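Side-chain contacts in ribonucleoside-diphosphate reductase (PDB 5IM3), which probably supplies the precursors of DNA by reducing ribonucleoside diphosphates to deoxyribonucleotides, under allosteric control by bound nucleotides such as dATP: residues Q714-L717 against W718-G721; G721-P724 against I725-E728; P752-E755 against R756-G760. One frame throughout, in Å; residues are numbered along the deposited sequence.

Contact 1 of 3, residues Q714-L717 against W718-G721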
loop_
_atom_site.group_PDB
_atom_site.type_symbol
_atom_site.label_atom_id
_atom_site.label_comp_id
_atom_site.label_asym_id
_atom_site.label_seq_id
_atom_site.Cartn_x
_atom_site.Cartn_y
_atom_site.Cartn_z
ATOM N N GLN A 714 57.179 -20.930 -14.747
ATOM C CA GLN A 714 57.083 -22.100 -15.607
ATOM C C GLN A 714 55.728 -22.778 -15.426
ATOM O O GLN A 714 55.398 -23.249 -14.331
ATOM C CB GLN A 714 58.227 -23.067 -15.295
ATOM C CG GLN A 714 59.616 -22.477 -15.562
ATOM C CD GLN A 714 60.754 -23.341 -15.033
ATOM O OE1 GLN A 714 60.529 -24.425 -14.490
ATOM N NE2 GLN A 714 61.988 -22.861 -15.192
ATOM N N GLY A 715 54.941 -22.814 -16.502
ATOM C CA GLY A 715 53.619 -23.401 -16.500
ATOM C C GLY A 715 52.492 -22.390 -16.536
ATOM O O GLY A 715 51.360 -22.753 -16.883
ATOM N N SER A 716 52.767 -21.137 -16.184
ATOM C CA SER A 716 51.747 -20.100 -16.210
ATOM C C SER A 716 51.245 -19.877 -17.633
ATOM O O SER A 716 51.862 -20.304 -18.614
ATOM C CB SER A 716 52.307 -18.793 -15.652
ATOM O OG SER A 716 53.425 -18.359 -16.414
ATOM N N LEU A 717 50.103 -19.194 -17.741
ATOM C CA LEU A 717 49.613 -18.801 -19.058
ATOM C C LEU A 717 50.665 -17.998 -19.808
ATOM O O LEU A 717 50.803 -18.127 -21.030
ATOM C CB LEU A 717 48.320 -17.993 -18.933
ATOM C CG LEU A 717 47.071 -18.733 -18.441
ATOM C CD1 LEU A 717 45.883 -17.784 -18.436
ATOM C CD2 LEU A 717 46.765 -19.950 -19.297
ATOM N N TRP A 718 51.428 -17.173 -19.090
ATOM C CA TRP A 718 52.491 -16.410 -19.734
ATOM C C TRP A 718 53.492 -17.339 -20.411
ATOM O O TRP A 718 53.981 -17.042 -21.508
ATOM C CB TRP A 718 53.200 -15.524 -18.712
ATOM C CG TRP A 718 52.292 -14.699 -17.852
ATOM C CD1 TRP A 718 52.043 -14.879 -16.522
ATOM C CD2 TRP A 718 51.530 -13.550 -18.250
ATOM N NE1 TRP A 718 51.180 -13.914 -16.068
ATOM C CE2 TRP A 718 50.844 -13.089 -17.108
ATOM C CE3 TRP A 718 51.360 -12.866 -19.460
ATOM C CZ2 TRP A 718 49.999 -11.980 -17.140
ATOM C CZ3 TRP A 718 50.519 -11.765 -19.488
ATOM C CH2 TRP A 718 49.850 -11.333 -18.335
ATOM N N SER A 719 53.813 -18.465 -19.769
ATOM C CA SER A 719 54.715 -19.440 -20.377
ATOM C C SER A 719 54.123 -20.023 -21.649
ATOM O O SER A 719 54.862 -20.372 -22.575
ATOM C CB SER A 719 55.020 -20.571 -19.390
ATOM O OG SER A 719 55.596 -20.080 -18.193
ATOM N N GLN A 720 52.802 -20.147 -21.707
ATOM C CA GLN A 720 52.118 -20.731 -22.850
ATOM C C GLN A 720 51.796 -19.711 -23.929
ATOM O O GLN A 720 51.150 -20.062 -24.921
ATOM C CB GLN A 720 50.824 -21.408 -22.394
ATOM C CG GLN A 720 51.001 -22.385 -21.250
ATOM C CD GLN A 720 49.674 -22.881 -20.719
ATOM O OE1 GLN A 720 48.734 -23.107 -21.482
ATOM N NE2 GLN A 720 49.581 -23.036 -19.404
ATOM N N GLY A 721 52.220 -18.462 -23.761
ATOM C CA GLY A 721 51.890 -17.433 -24.726
ATOM C C GLY A 721 50.420 -17.087 -24.768
ATOM O O GLY A 721 49.923 -16.646 -25.809
#

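Contact 2 of 3, residues G721-P724 against I725-E728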
loop_
_atom_site.group_PDB
_atom_site.type_symbol
_atom_site.label_atom_id
_atom_site.label_comp_id
_atom_site.label_asym_id
_atom_site.label_seq_id
_atom_site.Cartn_x
_atom_site.Cartn_y
_atom_site.Cartn_z
ATOM N N GLY A 721 52.220 -18.462 -23.761
ATOM C CA GLY A 721 51.890 -17.433 -24.726
ATOM C C GLY A 721 50.420 -17.087 -24.768
ATOM O O GLY A 721 49.923 -16.646 -25.809
ATOM N N ILE A 722 49.705 -17.281 -23.664
ATOM C CA ILE A 722 48.284 -16.970 -23.575
ATOM C C ILE A 722 48.170 -15.682 -22.770
ATOM O O ILE A 722 48.235 -15.695 -21.537
ATOM C CB ILE A 722 47.485 -18.112 -22.944
ATOM C CG1 ILE A 722 47.667 -19.391 -23.763
ATOM C CG2 ILE A 722 46.008 -17.739 -22.857
ATOM C CD1 ILE A 722 47.028 -20.619 -23.143
ATOM N N LEU A 723 48.009 -14.563 -23.474
ATOM C CA LEU A 723 47.869 -13.250 -22.863
ATOM C C LEU A 723 46.408 -13.023 -22.500
ATOM O O LEU A 723 45.559 -13.867 -22.813
ATOM C CB LEU A 723 48.372 -12.165 -23.818
ATOM C CG LEU A 723 49.737 -12.438 -24.449
ATOM C CD1 LEU A 723 50.164 -11.287 -25.342
ATOM C CD2 LEU A 723 50.780 -12.692 -23.383
ATOM N N PRO A 724 46.071 -11.917 -21.828
ATOM C CA PRO A 724 44.652 -11.677 -21.506
ATOM C C PRO A 724 43.743 -11.698 -22.721
ATOM O O PRO A 724 42.639 -12.252 -22.650
ATOM C CB PRO A 724 44.687 -10.298 -20.830
ATOM C CG PRO A 724 46.017 -10.251 -20.182
ATOM C CD PRO A 724 46.954 -10.971 -21.123
ATOM N N ILE A 725 44.172 -11.112 -23.842
ATOM C CA ILE A 725 43.331 -11.118 -25.035
ATOM C C ILE A 725 43.051 -12.544 -25.482
ATOM O O ILE A 725 41.965 -12.841 -25.997
ATOM C CB ILE A 725 43.990 -10.290 -26.159
ATOM C CG1 ILE A 725 43.040 -10.141 -27.353
ATOM C CG2 ILE A 725 45.311 -10.920 -26.594
ATOM C CD1 ILE A 725 41.774 -9.361 -27.044
ATOM N N ASP A 726 44.015 -13.447 -25.297
ATOM C CA ASP A 726 43.800 -14.856 -25.605
ATOM C C ASP A 726 42.946 -15.546 -24.547
ATOM O O ASP A 726 42.194 -16.470 -24.874
ATOM C CB ASP A 726 45.146 -15.567 -25.750
ATOM C CG ASP A 726 45.987 -14.995 -26.878
ATOM O OD1 ASP A 726 45.451 -14.830 -27.994
ATOM O OD2 ASP A 726 47.180 -14.706 -26.651
ATOM N N SER A 727 43.045 -15.116 -23.286
ATOM C CA SER A 727 42.174 -15.655 -22.245
ATOM C C SER A 727 40.705 -15.447 -22.593
ATOM O O SER A 727 39.872 -16.329 -22.355
ATOM C CB SER A 727 42.495 -15.004 -20.900
ATOM O OG SER A 727 43.839 -15.214 -20.517
ATOM N N GLU A 728 40.364 -14.279 -23.147
ATOM C CA GLU A 728 38.984 -14.022 -23.553
ATOM C C GLU A 728 38.517 -15.038 -24.585
ATOM O O GLU A 728 37.390 -15.537 -24.509
ATOM C CB GLU A 728 38.850 -12.606 -24.119
ATOM C CG GLU A 728 38.814 -11.507 -23.078
ATOM C CD GLU A 728 37.444 -11.329 -22.450
ATOM O OE1 GLU A 728 36.929 -10.191 -22.457
ATOM O OE2 GLU A 728 36.881 -12.325 -21.947
#

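Contact 3 of 3, residues P752-E755 against R756-G760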
loop_
_atom_site.group_PDB
_atom_site.type_symbol
_atom_site.label_atom_id
_atom_site.label_comp_id
_atom_site.label_asym_id
_atom_site.label_seq_id
_atom_site.Cartn_x
_atom_site.Cartn_y
_atom_site.Cartn_z
ATOM N N PRO A 752 54.811 -10.120 -31.445
ATOM C CA PRO A 752 56.185 -10.041 -30.921
ATOM C C PRO A 752 56.249 -10.083 -29.407
ATOM O O PRO A 752 57.166 -10.700 -28.848
ATOM C CB PRO A 752 56.695 -8.701 -31.474
ATOM C CG PRO A 752 55.798 -8.386 -32.624
ATOM C CD PRO A 752 54.460 -8.925 -32.231
ATOM N N LEU A 753 55.306 -9.434 -28.720
ATOM C CA LEU A 753 55.303 -9.473 -27.262
ATOM C C LEU A 753 54.865 -10.837 -26.742
ATOM O O LEU A 753 55.351 -11.285 -25.697
ATOM C CB LEU A 753 54.395 -8.374 -26.711
ATOM C CG LEU A 753 54.418 -8.190 -25.192
ATOM C CD1 LEU A 753 55.814 -7.820 -24.707
ATOM C CD2 LEU A 753 53.406 -7.134 -24.765
ATOM N N ARG A 754 53.954 -11.510 -27.450
ATOM C CA ARG A 754 53.572 -12.866 -27.074
ATOM C C ARG A 754 54.754 -13.825 -27.131
ATOM O O ARG A 754 54.709 -14.884 -26.497
ATOM C CB ARG A 754 52.446 -13.365 -27.986
ATOM C CG ARG A 754 51.929 -14.762 -27.645
ATOM C CD ARG A 754 50.782 -15.181 -28.555
ATOM N NE ARG A 754 49.555 -14.438 -28.271
ATOM C CZ ARG A 754 49.148 -13.359 -28.936
ATOM N NH1 ARG A 754 49.861 -12.876 -29.944
ATOM N NH2 ARG A 754 48.016 -12.760 -28.592
ATOM N N GLU A 755 55.811 -13.476 -27.868
ATOM C CA GLU A 755 56.996 -14.323 -27.925
ATOM C C GLU A 755 57.917 -14.057 -26.741
ATOM O O GLU A 755 58.379 -14.996 -26.083
ATOM C CB GLU A 755 57.737 -14.097 -29.243
ATOM C CG GLU A 755 58.854 -15.094 -29.512
ATOM C CD GLU A 755 59.667 -14.739 -30.741
ATOM O OE1 GLU A 755 59.791 -13.533 -31.046
ATOM O OE2 GLU A 755 60.180 -15.664 -31.405
ATOM N N ARG A 756 58.193 -12.781 -26.451
ATOM C CA ARG A 756 59.113 -12.454 -25.366
ATOM C C ARG A 756 58.559 -12.867 -24.011
ATOM O O ARG A 756 59.331 -13.182 -23.098
ATOM C CB ARG A 756 59.433 -10.959 -25.361
ATOM C CG ARG A 756 60.298 -10.529 -24.171
ATOM C CD ARG A 756 61.254 -9.398 -24.525
ATOM N NE ARG A 756 60.665 -8.073 -24.335
ATOM C CZ ARG A 756 61.036 -7.197 -23.403
ATOM N NH1 ARG A 756 62.009 -7.471 -22.543
ATOM N NH2 ARG A 756 60.428 -6.021 -23.338
ATOM N N VAL A 757 57.235 -12.864 -23.855
ATOM C CA VAL A 757 56.650 -13.226 -22.569
ATOM C C VAL A 757 56.953 -14.682 -22.242
ATOM O O VAL A 757 57.205 -15.033 -21.083
ATOM C CB VAL A 757 55.136 -12.948 -22.570
ATOM C CG1 VAL A 757 54.442 -13.768 -23.641
ATOM C CG2 VAL A 757 54.539 -13.251 -21.213
ATOM N N GLN A 758 56.940 -15.553 -23.253
ATOM C CA GLN A 758 57.186 -16.969 -23.006
ATOM C C GLN A 758 58.587 -17.218 -22.469
ATOM O O GLN A 758 58.842 -18.288 -21.906
ATOM C CB GLN A 758 56.961 -17.774 -24.287
ATOM C CG GLN A 758 55.539 -17.680 -24.816
ATOM C CD GLN A 758 55.343 -18.431 -26.114
ATOM O OE1 GLN A 758 55.827 -19.548 -26.277
ATOM N NE2 GLN A 758 54.637 -17.813 -27.052
ATOM N N LYS A 759 59.496 -16.255 -22.621
ATOM C CA LYS A 759 60.843 -16.374 -22.083
ATOM C C LYS A 759 60.931 -15.983 -20.614
ATOM O O LYS A 759 61.937 -16.294 -19.969
ATOM C CB LYS A 759 61.805 -15.520 -22.911
ATOM C CG LYS A 759 62.038 -16.064 -24.316
ATOM C CD LYS A 759 62.274 -14.956 -25.336
ATOM C CE LYS A 759 63.541 -14.168 -25.054
ATOM N NZ LYS A 759 63.715 -13.056 -26.029
ATOM N N GLY A 760 59.913 -15.319 -20.068
ATOM C CA GLY A 760 59.906 -14.977 -18.659
ATOM C C GLY A 760 59.373 -13.591 -18.366
ATOM O O GLY A 760 59.702 -12.630 -19.069
#

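Contact 1 of 3, residues Q714-L717 against W718-G721
Ser716 OG sits where several groups converge: the backbone N of Ser719 approaches to 3.4 Å in a weak bond, Phe713 O takes a hydrogen bond from the same hydroxyl, and Tyr710 OH adds a further weak one. The torsion that brings OG to the N-H of Ser719 places it between the backbone N and the carbonyl carbon of Ser716 (chi1 59°). Ser719 OG also donates to Phe713 O, which thus holds both serines; the two hydroxyl oxygens, Ser716 OG and Ser719 OG, lie 3.3 Å apart. Beside them runs the indole of Trp718, with Ser716 OG at its edge near the ring plane, 3.7 Å from Trp718 CD1. The indole NE1 is satisfied by Ser764 O, and Pro574, Tyr710 and Ile761 help to enclose the ring.

Gln720 closes the loop from the other end. Its extended side chain reaches back so that NE2 binds Gly715 O at 3.1 Å (152° at the hydrogen). The acceptor lies in the plane of the Gln720 amide, yet the donor stands 39° above the plane of the Gly715 carbonyl, clear of a lone pair. The backbone N of Gln720 is shared: it bonds Ser716 O at 3.2 Å, within that carbonyl's plane, and more weakly Leu717 O at 2.9 Å. Gln720 is therefore tied to this bend through both backbone and side chain.

From Trp718 to Gly721 the chain makes a type I beta turn, Gly721 N bonding Trp718 O at 3.2 Å. Gly721 has positive phi, and Ile722 N probably bonds Leu717 O around it. Together these two backbone links are consistent with a Schellman motif with glycine at its C' position.

Contact 2 of 3, residues G721-P724 against I725-E728
The start of helix 724-735 is capped here, with Leu723 at the N-cap and Asp726, three residues on, folding its carboxylate back to the N-cap backbone. Asp726 OD2 accepts from Leu723 N at 3.3 Å in a fairly straight bond (161° at the hydrogen), through the anti lone pair, the one away from its other oxygen. CG of Asp726 lies beside its own backbone N and opposite the carbonyl carbon (chi1 -61°), which swings the carboxylate toward the preceding loop. The side chains of Leu723 and Asp726 run alongside each other and point the same way. OD2 has a second partner in a salt bridge with Arg754 NH2 from helix 751-757. A carboxylate in the first turn probably also gains from the positive end of the helix dipole.

On the loop side, Ile722 lays its CG2 branch against the CB of Asp726 at 3.7 Å, an apolar cover for the base of the acid. Leu723 CB meets Ile725 CG2 more loosely, at 4.3 Å.

Leu723 O is held twice by Ser727. The backbone N of Ser727 comes nearly in line with the carbonyl at 2.8 Å, while the hydroxyl OG donates to the same Leu723 O at 3.2 Å from 49° above the carbonyl plane. The Ser727 hydroxyl lies beside its own backbone N, which lets both donors reach this one oxygen. One residue further, Glu728 N bonds Pro724 O at 3.1 Å, and Arg572 adds a weak bond to that oxygen. Pro724, as the first residue after the cap, lacks an N-H but interrupts nothing, since that position needs no helical donor. Proline at N1 followed by an acid at N3 bonding the N-cap N-H is characteristic of a helix N-terminus, here with the N3 half of a capping box.

Contact 3 of 3, residues P752-E755 against R756-G760
Gln758 and Arg754 meet through a side-chain-to-backbone hydrogen bond: Gln758 NE2 donates to Arg754 O at 3.0 Å, from 37° above the carbonyl plane and with the acceptor tilted 21° from the amide plane. The extended chain of Gln758 runs past this oxygen, so the carboxamide meets a carbonyl near the end of helix 751-757.

Backbone bonds carry the helix itself. Val757 N bonds Leu753 O at 3.1 Å, and Arg756 N reaches Pro752 O weakly at 3.3 Å. Beyond them Gln758 N bonds Glu755 O weakly, and a type I turn from Val757 to Gly760, which has positive phi, leads the chain away.

Val757 makes a close methyl-to-carbonyl contact: CG1, set between its backbone N and carbonyl carbon (chi1 61°), lies 3.1 Å from Arg754 O and 3.3 Å from Leu753 O. Its apolar neighbours are Trp718 and Leu723.

Charges turn to other helices. Arg756 forms salt bridges with Asp702 and Asp705 of helix 679-707, and Arg754 has its acid partner on helix 724-735. Glu755 OE1 and Lys759 NZ remain 6.4 Å apart, not paired. Backbone and amide bonds thus hold this turn together, while its two arginines fasten it to neighbouring helices.

How the contacts relate
Contacts 1 and 2 are consecutive and share Gly721; their centres lie 10 Å apart, while that of contact 3, later in the chain, is 10 Å from contact 1 and 12 Å from contact 2. An apolar cluster joins all three: Trp718 CB touches Val757 CG2 at 3.6 Å, Leu723 CD2 lies 3.8 Å from Val757 CG1, and Trp718 CE3 is 4.0 Å from Leu723 CD2. At its border the Asp726 OD2 to Arg754 NH2 salt bridge measures 2.9 Å, and Arg754 CD packs on Gly721 O. The group binds the loop before helix 724-735 to helix 751-757 within the barrel-domain region, away from the dATP sites.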